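Local coordinates for spheroplast protein Y (Escherichia coli, PDB 3OEO) that probably works as an ATP-independent periplasmic chaperone that decreases the aggregation of other proteins and helps them refold, at residues K84-E87 and Q88-N92; Q40-R43 and E44-G48; N92-A95 and H96-Q100. All coordinates share one frame; numbering follows the deposited sequence.

From the N terminus, contact 2 comes first, within helix 38-49. The chain then runs on through helices 60-68 and 75-82 before contact 1 leads it into helix 87-104, and contact 3 carries on along that helix. Each is a local contact of neighbouring turns, so none closes a long loop, and none nests within or crosses another. Contacts 1 and 3 meet end to end at N92, and both also touch the second subunit. Contact 2 lies across the chain's centre from contact 1, but it packs against contact 3: I45 CG2 meets T99 CB at 3.6 Å, joining helix 38-49 to helix 87-104.

Contact 1 (K84-E87 and Q88-N92); sequences KMEE and QRKAN
K90 and A91 send their backbone N-H groups back to E86 and E87, making the first i to i+4 bonds of helix 87-104 as the chain leaves the loop after helix 75-82. The bond from K90 N to E86 O is 2.8 Å long. That from A91 N to E87 O is longer, 3.3 Å. K90 also lays its CB and CG against E86 O, while its NZ stops 4.8 Å from E86 OE1, too far for a direct pair; the positive charge is nonetheless likely to ease the approach of that carboxylate to E86 of the second subunit. M85, an apolar residue suited to its buried place, packs on E60 and M64 of helix 60-68. With CG between the backbone N and the carbonyl carbon (chi1 60°), Q88 runs alongside M85, and Q88 OE1 comes within 3.4 Å of M85 CB. A long amide suits this spot, since its carbon stem covers the methionine while its oxygen finds a donor beyond: R89 NE bonds to Q88 OE1 at 3.0 Å, tilted from both the amide and guanidinium planes.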
# COMPACT_ATOMS: atom_id res chain seq x y z
N LYS A 84 -11.04 4.03 -9.20
CA LYS A 84 -10.32 4.13 -10.47
C LYS A 84 -8.91 3.57 -10.23
O LYS A 84 -8.26 3.05 -11.13
CB LYS A 84 -10.27 5.59 -10.96
CG LYS A 84 -9.71 5.77 -12.38
CD LYS A 84 -10.11 7.12 -13.01
CE LYS A 84 -9.37 8.31 -12.39
NZ LYS A 84 -9.43 9.54 -13.22
N MET A 85 -8.49 3.66 -8.97
CA MET A 85 -7.27 3.03 -8.49
C MET A 85 -7.61 1.64 -7.93
O MET A 85 -7.28 1.32 -6.77
CB MET A 85 -6.63 3.92 -7.41
CG MET A 85 -6.84 5.43 -7.63
SD MET A 85 -5.48 6.44 -7.01
CE MET A 85 -4.24 6.10 -8.27
N GLU A 86 -8.31 0.84 -8.73
CA GLU A 86 -8.58 -0.56 -8.39
C GLU A 86 -7.92 -1.44 -9.44
O GLU A 86 -7.25 -2.41 -9.11
CB GLU A 86 -10.09 -0.87 -8.30
CG GLU A 86 -10.74 -1.37 -9.59
CD GLU A 86 -12.02 -2.17 -9.38
OE1 GLU A 86 -12.37 -2.46 -8.21
OE2 GLU A 86 -12.69 -2.52 -10.38
N GLU A 87 -8.10 -1.06 -10.71
CA GLU A 87 -7.44 -1.71 -11.84
C GLU A 87 -5.93 -1.75 -11.61
O GLU A 87 -5.29 -2.78 -11.81
CB GLU A 87 -7.77 -0.96 -13.15
CG GLU A 87 -9.27 -0.72 -13.43
CD GLU A 87 -9.56 0.12 -14.70
OE1 GLU A 87 -8.61 0.64 -15.33
OE2 GLU A 87 -10.75 0.25 -15.06
N GLN A 88 -5.36 -0.64 -11.14
CA GLN A 88 -3.92 -0.51 -10.94
C GLN A 88 -3.43 -1.26 -9.72
O GLN A 88 -2.38 -1.91 -9.76
CB GLN A 88 -3.52 0.96 -10.81
CG GLN A 88 -4.19 1.68 -9.65
CD GLN A 88 -3.24 2.52 -8.83
OE1 GLN A 88 -3.44 2.70 -7.62
NE2 GLN A 88 -2.20 3.04 -9.46
N ARG A 89 -4.17 -1.16 -8.62
CA ARG A 89 -3.72 -1.76 -7.37
C ARG A 89 -4.02 -3.25 -7.28
O ARG A 89 -3.29 -3.98 -6.62
CB ARG A 89 -4.25 -0.97 -6.16
CG ARG A 89 -3.23 0.05 -5.69
CD ARG A 89 -3.78 1.06 -4.69
NE ARG A 89 -2.98 2.29 -4.70
CZ ARG A 89 -2.07 2.62 -3.79
NH1 ARG A 89 -1.84 1.82 -2.75
NH2 ARG A 89 -1.39 3.76 -3.91
N LYS A 90 -5.09 -3.68 -7.97
CA LYS A 90 -5.43 -5.11 -8.11
C LYS A 90 -4.40 -5.86 -8.95
O LYS A 90 -3.82 -6.84 -8.49
CB LYS A 90 -6.83 -5.31 -8.71
CG LYS A 90 -7.97 -5.27 -7.70
CD LYS A 90 -9.34 -5.37 -8.36
CE LYS A 90 -9.65 -6.78 -8.87
NZ LYS A 90 -11.12 -7.03 -8.96
N ALA A 91 -4.18 -5.39 -10.18
CA ALA A 91 -3.18 -5.96 -11.09
C ALA A 91 -1.76 -5.96 -10.51
O ALA A 91 -0.91 -6.74 -10.94
CB ALA A 91 -3.21 -5.26 -12.44
N ASN A 92 -1.51 -5.07 -9.55
CA ASN A 92 -0.25 -5.04 -8.81
C ASN A 92 -0.15 -6.19 -7.82
O ASN A 92 0.60 -7.14 -8.03
CB ASN A 92 -0.08 -3.72 -8.08
CG ASN A 92 0.69 -2.69 -8.88
OD1 ASN A 92 1.41 -1.87 -8.32
ND2 ASN A 92 0.54 -2.73 -10.20

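Contact 2 (Q40-R43 and E44-G48); sequences QQIR and EIMKG
I42 and M46, one turn apart on helix 38-49, lie side by side and point the same way, forming a short apolar ridge along this alpha-helix. The touching atoms are I42 CG2 and M46 CG, 3.8 Å apart. M46 keeps its CG anti to its own carbonyl carbon (chi1 -77°), which brings CG against I42. A branched apolar chain suits I42, which goes on to touch L34; M46 also touches K30.

On another side of the helix Q41 and E44 also run alongside each other, with the amide and carboxylate planes turned 60° apart. Here the glutamate leans back over the preceding turn, with E44 OE2 3.4 Å from Q41 CG. The same E44 OE2 faces Q41 O at 3.1 Å without bonding to it, and E44 is exposed, a place that a charged group tolerates. I45 packs its CG1 and CD1 over the carbonyl oxygen of Q41, and both residues reach I106, where the aliphatic parts of the two chains are useful.

R43 and K47 make a third, exposed pair that packs through its methylenes, R43 CD lying 4.2 Å from K47 CE. R43 NH1 and K47 NZ stay 5.5 Å apart, which probably limits repulsion. In the backbone beneath, the Q40-E44 and R43-K47 bonds are weak, whereas I42 O accepts M46 N at 2.8 Å and, weakly, I45 N at 3.0 Å.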
# COMPACT_ATOMS: atom_id res chain seq x y z
N GLN A 40 21.09 -13.17 -8.30
CA GLN A 40 21.04 -12.72 -9.69
C GLN A 40 19.79 -13.21 -10.42
O GLN A 40 19.26 -12.52 -11.30
CB GLN A 40 22.32 -13.12 -10.44
CG GLN A 40 22.35 -12.75 -11.93
CD GLN A 40 21.98 -11.30 -12.21
OE1 GLN A 40 21.22 -11.02 -13.13
NE2 GLN A 40 22.52 -10.37 -11.41
N GLN A 41 19.31 -14.40 -10.06
CA GLN A 41 18.05 -14.89 -10.59
C GLN A 41 16.89 -14.03 -10.09
O GLN A 41 15.94 -13.77 -10.82
CB GLN A 41 17.84 -16.37 -10.26
CG GLN A 41 18.31 -17.29 -11.38
CD GLN A 41 18.55 -18.70 -10.91
OE1 GLN A 41 19.69 -19.16 -10.85
NE2 GLN A 41 17.47 -19.41 -10.57
N ILE A 42 17.00 -13.58 -8.84
CA ILE A 42 16.07 -12.62 -8.26
C ILE A 42 16.13 -11.30 -9.02
O ILE A 42 15.10 -10.67 -9.27
CB ILE A 42 16.37 -12.40 -6.76
CG1 ILE A 42 16.23 -13.72 -6.00
CG2 ILE A 42 15.45 -11.33 -6.18
CD1 ILE A 42 16.97 -13.74 -4.67
N ARG A 43 17.34 -10.90 -9.40
CA ARG A 43 17.58 -9.68 -10.17
C ARG A 43 16.77 -9.64 -11.48
O ARG A 43 16.33 -8.57 -11.90
CB ARG A 43 19.09 -9.54 -10.44
CG ARG A 43 19.54 -8.40 -11.36
CD ARG A 43 19.43 -7.02 -10.71
NE ARG A 43 19.98 -6.96 -9.36
CZ ARG A 43 20.57 -5.88 -8.83
NH1 ARG A 43 20.72 -4.77 -9.55
NH2 ARG A 43 21.02 -5.92 -7.59
N GLU A 44 16.56 -10.80 -12.09
CA GLU A 44 15.84 -10.87 -13.37
C GLU A 44 14.32 -10.79 -13.18
O GLU A 44 13.60 -10.36 -14.08
CB GLU A 44 16.23 -12.13 -14.16
CG GLU A 44 15.37 -13.37 -13.92
CD GLU A 44 16.07 -14.67 -14.26
OE1 GLU A 44 16.56 -14.81 -15.41
OE2 GLU A 44 16.13 -15.56 -13.38
N ILE A 45 13.86 -11.20 -12.00
CA ILE A 45 12.43 -11.26 -11.69
C ILE A 45 11.96 -9.96 -11.05
O ILE A 45 10.81 -9.54 -11.26
CB ILE A 45 12.11 -12.45 -10.75
CG1 ILE A 45 12.67 -13.75 -11.32
CG2 ILE A 45 10.60 -12.59 -10.54
CD1 ILE A 45 12.81 -14.86 -10.30
N MET A 46 12.83 -9.32 -10.27
CA MET A 46 12.52 -8.02 -9.67
C MET A 46 12.43 -6.94 -10.75
O MET A 46 11.60 -6.03 -10.66
CB MET A 46 13.53 -7.66 -8.59
CG MET A 46 13.34 -8.39 -7.28
SD MET A 46 11.68 -8.15 -6.60
CE MET A 46 11.83 -8.95 -5.00
N LYS A 47 13.29 -7.05 -11.76
CA LYS A 47 13.21 -6.21 -12.96
C LYS A 47 12.03 -6.63 -13.84
O LYS A 47 11.73 -5.99 -14.85
CB LYS A 47 14.52 -6.27 -13.75
CG LYS A 47 15.65 -5.46 -13.15
CD LYS A 47 16.82 -5.35 -14.11
CE LYS A 47 17.88 -4.38 -13.60
NZ LYS A 47 18.89 -4.06 -14.65
N GLY A 48 11.37 -7.72 -13.45
CA GLY A 48 10.09 -8.12 -14.03
C GLY A 48 8.95 -7.67 -13.15
O GLY A 48 7.80 -7.60 -13.59

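Contact 3 (N92-A95 and H96-Q100); sequences NMLA and HMETQ
N92 and H96 are joined by the straightest backbone bond of this part of helix 87-104: H96 N meets N92 O at 2.8 Å, with an angle of 176° at the hydrogen. The imidazole leads away from N92 and along the helix, where H96 ND1 makes a weak bond to Q100 OE1 at 2.9 Å; a bound cadmium ion lies about 5 Å from the side chain of H96.

Next, M93 O accepts from M97 N at 3.2 Å, and M97 lays its CG and SD against the same oxygen. Both methionines extend to the second subunit, M93 onto I82 and M97 onto M64 of that chain, and their long, pliant thioethers suit such an interface.

L94 O takes the N-H of E98 at 3.2 Å. The two side chains cross obliquely: L94 holds its CG anti to the backbone N (chi1 -158°), which lets CD1 come within 3.3 Å of E98 OE1. L94 continues onto A78, and E98 onto F73, both of the second subunit.

A95 is buried, and a methyl takes little room there; its carbonyl oxygen receives a weak bond of 3.3 Å from T99 N. T99 CG2 rests against the same oxygen, while T99 OG1, placed by a chi1 of 63°, turns back to H96 O at 2.6 Å. H96 O thereby gains a second donor beside Q100 N. A valine in place of T99 has much the same shape but lacks the hydroxyl, and H96 O would probably be held by Q100 N alone among the donors described here.

A threonine hydroxyl bonded to the carbonyl three residues earlier is a familiar alpha-helical feature, set here in a helix that packs against the second subunit of the elongated, cradle-shaped Spy homodimer.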
# COMPACT_ATOMS: atom_id res chain seq x y z
N ASN A 92 -1.51 -5.07 -9.55
CA ASN A 92 -0.25 -5.04 -8.81
C ASN A 92 -0.15 -6.19 -7.82
O ASN A 92 0.60 -7.14 -8.03
CB ASN A 92 -0.08 -3.72 -8.08
CG ASN A 92 0.69 -2.69 -8.88
OD1 ASN A 92 1.41 -1.87 -8.32
ND2 ASN A 92 0.54 -2.73 -10.20
N MET A 93 -0.91 -6.09 -6.74
CA MET A 93 -0.99 -7.14 -5.74
C MET A 93 -0.80 -8.51 -6.39
O MET A 93 0.03 -9.31 -5.95
CB MET A 93 -2.32 -7.08 -5.00
CG MET A 93 -2.45 -5.93 -4.03
SD MET A 93 -3.87 -6.10 -2.91
CE MET A 93 -3.57 -4.68 -1.85
N LEU A 94 -1.55 -8.74 -7.47
CA LEU A 94 -1.42 -9.93 -8.30
C LEU A 94 0.02 -10.13 -8.75
O LEU A 94 0.76 -10.94 -8.18
CB LEU A 94 -2.36 -9.83 -9.51
CG LEU A 94 -2.87 -11.04 -10.31
CD1 LEU A 94 -2.04 -11.32 -11.56
CD2 LEU A 94 -3.04 -12.29 -9.46
N ALA A 95 0.43 -9.36 -9.75
CA ALA A 95 1.78 -9.43 -10.33
C ALA A 95 2.91 -9.60 -9.32
O ALA A 95 3.85 -10.36 -9.56
CB ALA A 95 2.03 -8.21 -11.14
N HIS A 96 2.81 -8.89 -8.20
CA HIS A 96 3.79 -8.99 -7.12
C HIS A 96 3.85 -10.42 -6.58
O HIS A 96 4.93 -10.97 -6.38
CB HIS A 96 3.43 -8.01 -5.99
CG HIS A 96 4.62 -7.38 -5.32
ND1 HIS A 96 5.16 -7.86 -4.15
CD2 HIS A 96 5.37 -6.30 -5.67
CE1 HIS A 96 6.19 -7.10 -3.80
NE2 HIS A 96 6.34 -6.15 -4.70
N MET A 97 2.68 -11.01 -6.37
CA MET A 97 2.58 -12.36 -5.81
C MET A 97 3.21 -13.41 -6.74
O MET A 97 3.90 -14.31 -6.26
CB MET A 97 1.12 -12.70 -5.50
CG MET A 97 0.52 -11.87 -4.37
SD MET A 97 -1.24 -12.15 -4.14
CE MET A 97 -1.48 -11.54 -2.48
N GLU A 98 2.99 -13.27 -8.05
CA GLU A 98 3.66 -14.11 -9.05
C GLU A 98 5.17 -14.14 -8.82
O GLU A 98 5.77 -15.21 -8.70
CB GLU A 98 3.39 -13.62 -10.48
CG GLU A 98 1.95 -13.28 -10.83
CD GLU A 98 1.71 -13.13 -12.33
OE1 GLU A 98 0.54 -13.01 -12.73
OE2 GLU A 98 2.69 -13.13 -13.11
N THR A 99 5.76 -12.95 -8.74
CA THR A 99 7.21 -12.78 -8.65
C THR A 99 7.78 -13.32 -7.34
O THR A 99 8.73 -14.10 -7.36
CB THR A 99 7.64 -11.31 -8.85
OG1 THR A 99 7.09 -10.51 -7.79
CG2 THR A 99 7.15 -10.78 -10.18
N GLN A 100 7.19 -12.91 -6.21
CA GLN A 100 7.61 -13.42 -4.90
C GLN A 100 7.38 -14.92 -4.71
O GLN A 100 8.11 -15.57 -3.95
CB GLN A 100 7.01 -12.59 -3.75
CG GLN A 100 7.94 -11.45 -3.30
CD GLN A 100 7.26 -10.42 -2.41
OE1 GLN A 100 6.07 -10.13 -2.55
NE2 GLN A 100 8.04 -9.83 -1.50